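Local coordinates for protein putative esterase (Bacteroides intestinalis DSM 17393, PDB 5VOL) that hydrolyses ferulic acid esters, probably those of arabinoxylan, as a carbohydrate esterase family 1 enzyme that binds calcium, at residues C[230-235]-C[241-246]; C[145-150]-C[196-201]; C[161-166]-C[254-259]. One frame throughout, in Å; residues are numbered along the deposited sequence.

Contact 1: C[230-235]-C[241-246]. With CA (calcium ion), chain B.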
loop_
_atom_site.group_PDB
_atom_site.type_symbol
_atom_site.label_atom_id
_atom_site.label_comp_id
_atom_site.label_asym_id
_atom_site.label_seq_id
_atom_site.Cartn_x
_atom_site.Cartn_y
_atom_site.Cartn_z
ATOM N N ILE C 230 7.889 -9.043 -19.503
ATOM C CA ILE C 230 6.898 -10.098 -19.533
ATOM C C ILE C 230 7.504 -11.364 -20.124
ATOM O O ILE C 230 7.322 -12.462 -19.584
ATOM C CB ILE C 230 5.646 -9.670 -20.335
ATOM C CG1 ILE C 230 4.802 -8.687 -19.507
ATOM C CG2 ILE C 230 4.840 -10.890 -20.743
ATOM C CD1 ILE C 230 3.618 -8.061 -20.266
ATOM N N GLU C 231 8.236 -11.220 -21.229
ATOM C CA GLU C 231 8.870 -12.377 -21.850
ATOM C C GLU C 231 9.874 -13.016 -20.907
ATOM O O GLU C 231 9.999 -14.240 -20.849
ATOM C CB GLU C 231 9.582 -11.991 -23.160
ATOM C CG GLU C 231 8.680 -11.494 -24.258
ATOM C CD GLU C 231 9.491 -10.972 -25.445
ATOM O OE1 GLU C 231 10.578 -11.529 -25.721
ATOM O OE2 GLU C 231 9.057 -9.997 -26.077
ATOM N N PHE C 232 10.623 -12.191 -20.189
ATOM C CA PHE C 232 11.563 -12.728 -19.223
ATOM C C PHE C 232 10.821 -13.519 -18.144
ATOM O O PHE C 232 11.203 -14.644 -17.801
ATOM C CB PHE C 232 12.374 -11.607 -18.583
ATOM C CG PHE C 232 13.255 -12.069 -17.463
ATOM C CD1 PHE C 232 14.532 -12.541 -17.716
ATOM C CD2 PHE C 232 12.803 -12.042 -16.151
ATOM C CE1 PHE C 232 15.347 -12.969 -16.682
ATOM C CE2 PHE C 232 13.612 -12.462 -15.115
ATOM C CZ PHE C 232 14.882 -12.927 -15.378
ATOM N N TYR C 233 9.759 -12.933 -17.604
ATOM C CA TYR C 233 9.021 -13.612 -16.544
ATOM C C TYR C 233 8.418 -14.922 -17.058
ATOM O O TYR C 233 8.560 -15.968 -16.425
ATOM C CB TYR C 233 7.915 -12.720 -15.957
ATOM C CG TYR C 233 7.140 -13.464 -14.889
ATOM C CD1 TYR C 233 7.791 -13.967 -13.761
ATOM C CD2 TYR C 233 5.780 -13.706 -15.028
ATOM C CE1 TYR C 233 7.102 -14.674 -12.792
ATOM C CE2 TYR C 233 5.080 -14.410 -14.061
ATOM C CZ TYR C 233 5.747 -14.893 -12.952
ATOM O OH TYR C 233 5.052 -15.597 -11.996
ATOM N N GLN C 234 7.749 -14.866 -18.206
ATOM C CA GLN C 234 7.166 -16.065 -18.799
ATOM C C GLN C 234 8.223 -17.163 -19.002
ATOM O O GLN C 234 7.982 -18.323 -18.655
ATOM C CB GLN C 234 6.463 -15.721 -20.114
ATOM C CG GLN C 234 5.148 -14.954 -19.885
ATOM C CD GLN C 234 4.504 -14.457 -21.163
ATOM O OE1 GLN C 234 5.191 -14.082 -22.123
ATOM N NE2 GLN C 234 3.168 -14.434 -21.180
ATOM N N ALA C 235 9.400 -16.797 -19.508
ATOM C CA ALA C 235 10.488 -17.775 -19.665
ATOM C C ALA C 235 10.920 -18.372 -18.319
ATOM O O ALA C 235 11.121 -19.577 -18.205
ATOM C CB ALA C 235 11.686 -17.144 -20.366
ATOM N N VAL C 241 11.696 -21.665 -12.676
ATOM C CA VAL C 241 12.598 -20.859 -11.865
ATOM C C VAL C 241 11.769 -19.834 -11.087
ATOM O O VAL C 241 11.181 -18.930 -11.684
ATOM C CB VAL C 241 13.659 -20.129 -12.727
ATOM C CG1 VAL C 241 14.672 -19.419 -11.841
ATOM C CG2 VAL C 241 14.359 -21.113 -13.654
ATOM N N PRO C 242 11.691 -19.988 -9.757
ATOM C CA PRO C 242 10.868 -19.076 -8.948
ATOM C C PRO C 242 11.250 -17.609 -9.143
ATOM O O PRO C 242 12.433 -17.263 -9.098
ATOM C CB PRO C 242 11.153 -19.534 -7.517
ATOM C CG PRO C 242 11.403 -21.025 -7.666
ATOM C CD PRO C 242 12.212 -21.118 -8.959
ATOM N N CYS C 243 10.241 -16.771 -9.355
ATOM C CA CYS C 243 10.437 -15.364 -9.664
ATOM C C CYS C 243 9.183 -14.568 -9.269
ATOM O O CYS C 243 8.081 -14.981 -9.599
ATOM C CB CYS C 243 10.730 -15.198 -11.163
ATOM S SG CYS C 243 11.198 -13.538 -11.693
ATOM N N GLN C 244 9.342 -13.455 -8.555
ATOM C CA GLN C 244 8.209 -12.557 -8.325
ATOM C C GLN C 244 8.090 -11.590 -9.499
ATOM O O GLN C 244 9.103 -11.111 -10.013
ATOM C CB GLN C 244 8.368 -11.766 -7.023
ATOM C CG GLN C 244 8.439 -12.616 -5.758
ATOM C CD GLN C 244 7.195 -13.473 -5.558
ATOM O OE1 GLN C 244 6.080 -13.024 -5.803
ATOM N NE2 GLN C 244 7.387 -14.713 -5.116
ATOM N N PHE C 245 6.860 -11.294 -9.904
ATOM C CA PHE C 245 6.610 -10.335 -10.983
ATOM C C PHE C 245 5.552 -9.342 -10.501
ATOM O O PHE C 245 4.503 -9.754 -10.014
ATOM C CB PHE C 245 6.154 -11.069 -12.252
ATOM C CG PHE C 245 6.011 -10.182 -13.482
ATOM C CD1 PHE C 245 6.956 -9.216 -13.780
ATOM C CD2 PHE C 245 4.927 -10.335 -14.337
ATOM C CE1 PHE C 245 6.821 -8.400 -14.913
ATOM C CE2 PHE C 245 4.788 -9.533 -15.484
ATOM C CZ PHE C 245 5.732 -8.564 -15.768
ATOM N N ARG C 246 5.848 -8.046 -10.580
ATOM C CA ARG C 246 4.848 -7.017 -10.301
ATOM C C ARG C 246 4.733 -6.061 -11.464
ATOM O O ARG C 246 5.733 -5.591 -11.975
ATOM C CB ARG C 246 5.186 -6.215 -9.036
ATOM C CG ARG C 246 5.494 -7.084 -7.801
ATOM C CD ARG C 246 4.246 -7.706 -7.152
ATOM N NE ARG C 246 4.675 -8.488 -5.996
ATOM C CZ ARG C 246 4.979 -9.781 -6.040
ATOM N NH1 ARG C 246 4.850 -10.459 -7.175
ATOM N NH2 ARG C 246 5.406 -10.404 -4.944
HETATM CA CA CA B . 4.172 -14.274 -6.660
HETATM O O HOH W 1 6.379 -17.785 -10.495
HETATM O O HOH W 2 5.802 -15.695 -8.071
HETATM O O HOH W 3 4.468 -15.957 -4.849
#
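The ring of Y233 overlaps F245 through a methylene: F245 CB sits over the centre of the tyrosine face, 3.5 Å from the Y233 ring centroid, a CH-pi contact. In return Y233 CB lies over one face of the F245 ring, offset toward the rim. With CG anti to the backbone N on each side (chi1 178° for Y233, -174° for F245), both aromatic groups reach across; their planes are tilted by only 22°, but the rings are so displaced that methylene-on-ring contacts carry the packing. The closest carbons are Y233 CD2 and F245 CD2 at 3.5 Å. I230 CG1 packs obliquely against F245 CZ. At the edge of the tyrosine ring, C243 brings its carbonyl O to within 3.4 Å of Y233 CE1 and its SG to 4.0 Å from Y233 CD1, a sulfur-aromatic contact. Helix 226-238 is pressed onto strand 244-246, the last two elements of a beta-alpha-beta unit begun by strand 214-218 in the alpha/beta-hydrolase sheet. Water 1 donates to Y233 OH, which also hydrogen-bonds D221 O of the second subunit. Q244 turns off the strand's other side: its OE1 binds calcium at 2.4 Å, in a site completed by waters 2 and 3 and by D221, D222 and D249 of the second subunit. R246 NH1 and NH2 grip Q244 OE1 end-on, NH2 at 2.8 Å.

Contact 2: C[145-150]-C[196-201]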
loop_
_atom_site.group_PDB
_atom_site.type_symbol
_atom_site.label_atom_id
_atom_site.label_comp_id
_atom_site.label_asym_id
_atom_site.label_seq_id
_atom_site.Cartn_x
_atom_site.Cartn_y
_atom_site.Cartn_z
ATOM N N ALA C 145 21.903 -5.818 -13.898
ATOM C CA ALA C 145 21.701 -6.564 -12.666
ATOM C C ALA C 145 21.288 -8.008 -12.966
ATOM O O ALA C 145 21.827 -8.950 -12.413
ATOM C CB ALA C 145 20.646 -5.856 -11.798
ATOM N N THR C 146 20.334 -8.165 -13.866
ATOM C CA THR C 146 19.786 -9.467 -14.187
ATOM C C THR C 146 20.833 -10.380 -14.836
ATOM O O THR C 146 20.992 -11.526 -14.424
ATOM C CB THR C 146 18.563 -9.317 -15.111
ATOM O OG1 THR C 146 17.522 -8.610 -14.418
ATOM C CG2 THR C 146 18.029 -10.666 -15.530
ATOM N N ASN C 147 21.560 -9.877 -15.835
ATOM C CA ASN C 147 22.530 -10.722 -16.533
ATOM C C ASN C 147 23.748 -11.022 -15.653
ATOM O O ASN C 147 24.317 -12.101 -15.742
ATOM C CB ASN C 147 22.962 -10.082 -17.871
ATOM C CG ASN C 147 23.669 -11.075 -18.799
ATOM O OD1 ASN C 147 24.750 -10.791 -19.302
ATOM N ND2 ASN C 147 23.065 -12.250 -19.013
ATOM N N TYR C 148 24.125 -10.093 -14.780
ATOM C CA TYR C 148 25.162 -10.376 -13.790
ATOM C C TYR C 148 24.731 -11.534 -12.892
ATOM O O TYR C 148 25.527 -12.429 -12.558
ATOM C CB TYR C 148 25.457 -9.156 -12.914
ATOM C CG TYR C 148 26.430 -8.126 -13.460
ATOM C CD1 TYR C 148 26.833 -8.128 -14.790
ATOM C CD2 TYR C 148 26.947 -7.143 -12.620
ATOM C CE1 TYR C 148 27.744 -7.150 -15.272
ATOM C CE2 TYR C 148 27.838 -6.180 -13.081
ATOM C CZ TYR C 148 28.240 -6.187 -14.399
ATOM O OH TYR C 148 29.118 -5.201 -14.816
ATOM N N GLY C 149 23.468 -11.498 -12.477
ATOM C CA GLY C 149 22.945 -12.540 -11.610
ATOM C C GLY C 149 22.878 -13.858 -12.354
ATOM O O GLY C 149 23.086 -14.922 -11.777
ATOM N N GLN C 150 22.606 -13.782 -13.650
ATOM C CA GLN C 150 22.506 -14.965 -14.486
ATOM C C GLN C 150 23.883 -15.621 -14.700
ATOM O O GLN C 150 24.024 -16.845 -14.602
ATOM C CB GLN C 150 21.871 -14.597 -15.828
ATOM C CG GLN C 150 20.363 -14.316 -15.772
ATOM C CD GLN C 150 19.801 -13.919 -17.129
ATOM O OE1 GLN C 150 20.483 -13.261 -17.916
ATOM N NE2 GLN C 150 18.560 -14.327 -17.414
ATOM N N VAL C 196 16.473 -12.506 -21.624
ATOM C CA VAL C 196 15.430 -13.416 -22.060
ATOM C C VAL C 196 16.033 -14.651 -22.710
ATOM O O VAL C 196 15.743 -15.774 -22.294
ATOM C CB VAL C 196 14.471 -12.729 -23.033
ATOM C CG1 VAL C 196 13.413 -13.713 -23.517
ATOM C CG2 VAL C 196 13.814 -11.507 -22.356
ATOM N N LYS C 197 16.896 -14.446 -23.709
ATOM C CA LYS C 197 17.528 -15.563 -24.407
ATOM C C LYS C 197 18.258 -16.479 -23.438
ATOM O O LYS C 197 18.225 -17.699 -23.589
ATOM C CB LYS C 197 18.510 -15.069 -25.483
ATOM C CG LYS C 197 19.317 -16.207 -26.110
ATOM C CD LYS C 197 20.240 -15.745 -27.246
ATOM C CE LYS C 197 21.504 -15.088 -26.712
ATOM N NZ LYS C 197 22.264 -15.982 -25.765
ATOM N N TYR C 198 18.908 -15.888 -22.439
ATOM C CA TYR C 198 19.697 -16.654 -21.486
ATOM C C TYR C 198 18.855 -17.707 -20.778
ATOM O O TYR C 198 19.315 -18.823 -20.536
ATOM C CB TYR C 198 20.340 -15.736 -20.455
ATOM C CG TYR C 198 21.423 -16.426 -19.674
ATOM C CD1 TYR C 198 21.132 -17.132 -18.516
ATOM C CD2 TYR C 198 22.741 -16.390 -20.107
ATOM C CE1 TYR C 198 22.128 -17.778 -17.805
ATOM C CE2 TYR C 198 23.739 -17.026 -19.402
ATOM C CZ TYR C 198 23.424 -17.722 -18.253
ATOM O OH TYR C 198 24.420 -18.353 -17.545
ATOM N N VAL C 199 17.616 -17.349 -20.452
ATOM C CA VAL C 199 16.701 -18.299 -19.827
ATOM C C VAL C 199 16.117 -19.256 -20.859
ATOM O O VAL C 199 16.039 -20.449 -20.618
ATOM C CB VAL C 199 15.551 -17.579 -19.082
ATOM C CG1 VAL C 199 14.600 -18.611 -18.436
ATOM C CG2 VAL C 199 16.135 -16.628 -18.036
ATOM N N MET C 200 15.727 -18.729 -22.014
ATOM C CA MET C 200 15.079 -19.537 -23.054
ATOM C C MET C 200 15.929 -20.713 -23.517
ATOM O O MET C 200 15.403 -21.781 -23.809
ATOM C CB MET C 200 14.746 -18.679 -24.268
ATOM C CG MET C 200 13.936 -17.447 -23.970
ATOM S SD MET C 200 12.330 -17.557 -24.748
ATOM C CE MET C 200 11.562 -18.779 -23.680
ATOM N N GLU C 201 17.239 -20.499 -23.589
ATOM C CA GLU C 201 18.162 -21.509 -24.094
ATOM C C GLU C 201 18.744 -22.363 -22.975
ATOM O O GLU C 201 19.639 -23.171 -23.203
ATOM C CB GLU C 201 19.298 -20.839 -24.879
ATOM C CG GLU C 201 20.272 -20.086 -23.992
ATOM C CD GLU C 201 21.244 -19.217 -24.772
ATOM O OE1 GLU C 201 21.101 -19.114 -26.013
ATOM O OE2 GLU C 201 22.148 -18.633 -24.133
HETATM O O HOH W 4 23.293 -19.675 -15.206
#
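Helices 145-150 and 196-200 run roughly in the same direction, their axes 31° apart and 10.8 Å at closest approach, with Q150 and Y198 closest by their CA atoms. The pairing joins helix 140-151, which follows strand 133-138 of the alpha/beta-hydrolase sheet, to helix 195-200. Such a wide spacing is spanned by long side chains, chiefly Q150 and Y198, which lie alongside each other, each pointing back toward the other's backbone. Q150 CB lies over one face of the Y198 ring, toward its rim, in a CH-pi contact 4.0 Å from the ring centroid. Beyond it the extended glutamine chain runs on toward the root of the tyrosine, where Q150 OE1 comes to 3.5 Å from Y198 CB, the amide plane tilted 31° from the ring. Y198 holds CG anti to its own N (chi1 -166°), which swings the ring back alongside Q150. The amide is fixed at both ends: Q150 OE1 accepts from N147 ND2 at 3.0 Å, in the carbonyl plane and nearly straight, and Q150 NE2 donates to C195 O and lies 3.4 Å from V199 CG2. N147 in turn has R151 NH2 on its OD1. A leucine at Q150 would probably leave C195 O and N147 ND2 without these partners. R206 makes a cation-pi contact with Y198 and hydrogen-bonds Y198 O. At the phenol end, water 4 lies at the ring edge, 2.9 Å from Y198 OH, and donates to Q150 O at 3.0 Å.

Contact 3: C[161-166]-C[254-259]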
loop_
_atom_site.group_PDB
_atom_site.type_symbol
_atom_site.label_atom_id
_atom_site.label_comp_id
_atom_site.label_asym_id
_atom_site.label_seq_id
_atom_site.Cartn_x
_atom_site.Cartn_y
_atom_site.Cartn_z
ATOM N N ALA C 161 15.115 -6.421 -10.417
ATOM C CA ALA C 161 15.193 -5.772 -11.721
ATOM C C ALA C 161 14.051 -4.769 -11.924
ATOM O O ALA C 161 12.900 -5.186 -12.002
ATOM C CB ALA C 161 15.151 -6.835 -12.809
ATOM N N MET C 162 14.359 -3.467 -12.015
ATOM C CA MET C 162 13.327 -2.428 -12.191
ATOM C C MET C 162 13.243 -1.941 -13.624
ATOM O O MET C 162 14.248 -1.461 -14.148
ATOM C CB MET C 162 13.605 -1.201 -11.316
ATOM C CG MET C 162 13.961 -1.483 -9.866
ATOM S SD MET C 162 14.595 0.040 -9.146
ATOM C CE MET C 162 15.024 -0.559 -7.519
ATOM N N SER C 163 12.058 -2.033 -14.231
ATOM C CA SER C 163 11.830 -1.528 -15.584
ATOM C C SER C 163 12.981 -1.939 -16.502
ATOM O O SER C 163 13.531 -1.104 -17.232
ATOM C CB SER C 163 11.698 -0.010 -15.567
ATOM O OG SER C 163 10.868 0.436 -14.504
ATOM N N ALA C 164 13.361 -3.212 -16.428
ATOM C CA ALA C 164 14.692 -3.642 -16.860
ATOM C C ALA C 164 14.830 -3.729 -18.371
ATOM O O ALA C 164 13.888 -4.078 -19.066
ATOM C CB ALA C 164 15.039 -4.987 -16.237
ATOM N N LEU C 165 16.021 -3.412 -18.866
ATOM C CA LEU C 165 16.339 -3.639 -20.275
ATOM C C LEU C 165 16.744 -5.102 -20.447
ATOM O O LEU C 165 17.928 -5.417 -20.547
ATOM C CB LEU C 165 17.454 -2.708 -20.733
ATOM C CG LEU C 165 17.872 -2.724 -22.206
ATOM C CD1 LEU C 165 16.755 -2.151 -23.087
ATOM C CD2 LEU C 165 19.177 -1.940 -22.390
ATOM N N MET C 166 15.754 -5.994 -20.425
ATOM C CA MET C 166 16.000 -7.434 -20.479
ATOM C C MET C 166 16.516 -7.825 -21.862
ATOM O O MET C 166 17.250 -8.794 -22.018
ATOM C CB MET C 166 14.722 -8.206 -20.159
ATOM C CG MET C 166 14.235 -8.049 -18.713
ATOM S SD MET C 166 15.517 -8.430 -17.494
ATOM C CE MET C 166 14.501 -8.677 -16.006
ATOM N N TRP C 254 11.149 8.126 -12.488
ATOM C CA TRP C 254 11.765 8.030 -11.170
ATOM C C TRP C 254 10.769 7.848 -10.029
ATOM O O TRP C 254 11.146 7.363 -8.957
ATOM C CB TRP C 254 12.667 9.246 -10.914
ATOM C CG TRP C 254 14.049 8.885 -11.342
ATOM C CD1 TRP C 254 14.651 9.190 -12.533
ATOM C CD2 TRP C 254 14.981 8.060 -10.621
ATOM N NE1 TRP C 254 15.909 8.631 -12.584
ATOM C CE2 TRP C 254 16.131 7.931 -11.423
ATOM C CE3 TRP C 254 14.955 7.432 -9.362
ATOM C CZ2 TRP C 254 17.253 7.202 -11.012
ATOM C CZ3 TRP C 254 16.067 6.710 -8.952
ATOM C CH2 TRP C 254 17.205 6.600 -9.780
ATOM N N GLU C 255 9.501 8.180 -10.238
ATOM C CA GLU C 255 8.529 7.819 -9.207
ATOM C C GLU C 255 8.426 6.304 -9.134
ATOM O O GLU C 255 8.267 5.741 -8.056
ATOM C CB GLU C 255 7.149 8.438 -9.469
ATOM C CG GLU C 255 7.039 9.895 -9.047
ATOM C CD GLU C 255 7.301 10.112 -7.564
ATOM O OE1 GLU C 255 6.473 9.682 -6.719
ATOM O OE2 GLU C 255 8.351 10.711 -7.226
ATOM N N TYR C 256 8.523 5.635 -10.280
ATOM C CA TYR C 256 8.491 4.181 -10.286
ATOM C C TYR C 256 9.714 3.576 -9.567
ATOM O O TYR C 256 9.595 2.580 -8.866
ATOM C CB TYR C 256 8.421 3.630 -11.720
ATOM C CG TYR C 256 7.810 2.249 -11.757
ATOM C CD1 TYR C 256 6.420 2.086 -11.761
ATOM C CD2 TYR C 256 8.604 1.107 -11.745
ATOM C CE1 TYR C 256 5.838 0.818 -11.769
ATOM C CE2 TYR C 256 8.025 -0.170 -11.749
ATOM C CZ TYR C 256 6.643 -0.302 -11.762
ATOM O OH TYR C 256 6.048 -1.551 -11.776
ATOM N N TRP C 257 10.877 4.189 -9.744
ATOM C CA TRP C 257 12.132 3.593 -9.280
ATOM C C TRP C 257 12.358 3.934 -7.815
ATOM O O TRP C 257 12.818 3.098 -7.048
ATOM C CB TRP C 257 13.301 4.055 -10.172
ATOM C CG TRP C 257 13.074 3.604 -11.586
ATOM C CD1 TRP C 257 12.523 2.413 -11.982
ATOM C CD2 TRP C 257 13.309 4.353 -12.791
ATOM N NE1 TRP C 257 12.411 2.377 -13.350
ATOM C CE2 TRP C 257 12.887 3.552 -13.871
ATOM C CE3 TRP C 257 13.834 5.618 -13.059
ATOM C CZ2 TRP C 257 12.980 3.976 -15.206
ATOM C CZ3 TRP C 257 13.931 6.038 -14.392
ATOM C CH2 TRP C 257 13.509 5.220 -15.438
ATOM N N HIS C 258 11.979 5.139 -7.406
ATOM C CA HIS C 258 12.010 5.455 -5.976
ATOM C C HIS C 258 11.045 4.558 -5.163
ATOM O O HIS C 258 11.413 3.993 -4.128
ATOM C CB HIS C 258 11.673 6.933 -5.749
ATOM C CG HIS C 258 11.214 7.237 -4.358
ATOM N ND1 HIS C 258 9.879 7.327 -4.010
ATOM C CD2 HIS C 258 11.907 7.476 -3.220
ATOM C CE1 HIS C 258 9.773 7.584 -2.723
ATOM N NE2 HIS C 258 10.992 7.688 -2.219
ATOM N N SER C 259 9.808 4.427 -5.628
ATOM C CA SER C 259 8.843 3.593 -4.924
ATOM C C SER C 259 9.277 2.116 -4.954
ATOM O O SER C 259 8.997 1.367 -4.023
ATOM C CB SER C 259 7.437 3.777 -5.514
ATOM O OG SER C 259 7.382 3.338 -6.855
#
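W257 NE1 donates to S163 OG at 2.7 Å in a near-straight bond (159°), the shortest polar link between 161-166 and 254-259. The hydroxyl lies close to the indole plane, at the NE1 edge, and S163 CB stands beside the same edge at 3.3 Å from W257 NE1. S163 OG is set anti to its carbonyl carbon (chi1 -44°), which turns it toward the helix; there it also meets Y256 CD2 at 3.6 Å, approaching that ring obliquely. The serine sits just past the end of strand 158-162, with left-handed backbone angles where the chain leaves the sheet, and its backbone is still tied to D218 on the neighbouring strand. One residue earlier, M162 packs its CB against W257 CD1 at 3.8 Å. The M162 side chain runs on extended beyond CG, carrying M162 SD to 5.1 Å from the centroid of the five-membered ring of W257, an oblique Met-aromatic contact. The indole is enclosed from further sides. W257 CE3 lies over one face of the W254 ring, toward its rim; W60 of helix 59-62 touches both M162 and W257, and H252 meets W257 edge-to-face. S163 touches both H252 and D223, and M162 bonds through its backbone to S139. H252, D223 and S139 fit the Ser-His-Asp triad of alpha/beta hydrolases, with S139 probably on the nucleophile elbow, which would make S163 and W257 second-shell residues of the active site.

In the fold
Contacts 1 and 3 each include a strand of one alpha/beta-hydrolase sheet, and contact 2 is made by helices packed beside them through F232 and T146. F232 of contact 1 ties the three together: F232 CE1 lies 3.6 Å from Q150 NE2 of contact 2, and F232 CD2 lies 3.8 Å from M166 CE of contact 3. T146 joins contacts 2 and 3, with T146 OG1 3.4 Å from A161 CB. Centres of contacts 1 and 2 are about 11 Å apart, those of 2 and 3 about 18 Å. Contact 3 borders the probable catalytic triad, and contact 1 supplies Q244 to a calcium shared with the second subunit; contact 2 lies away from the calcium sites.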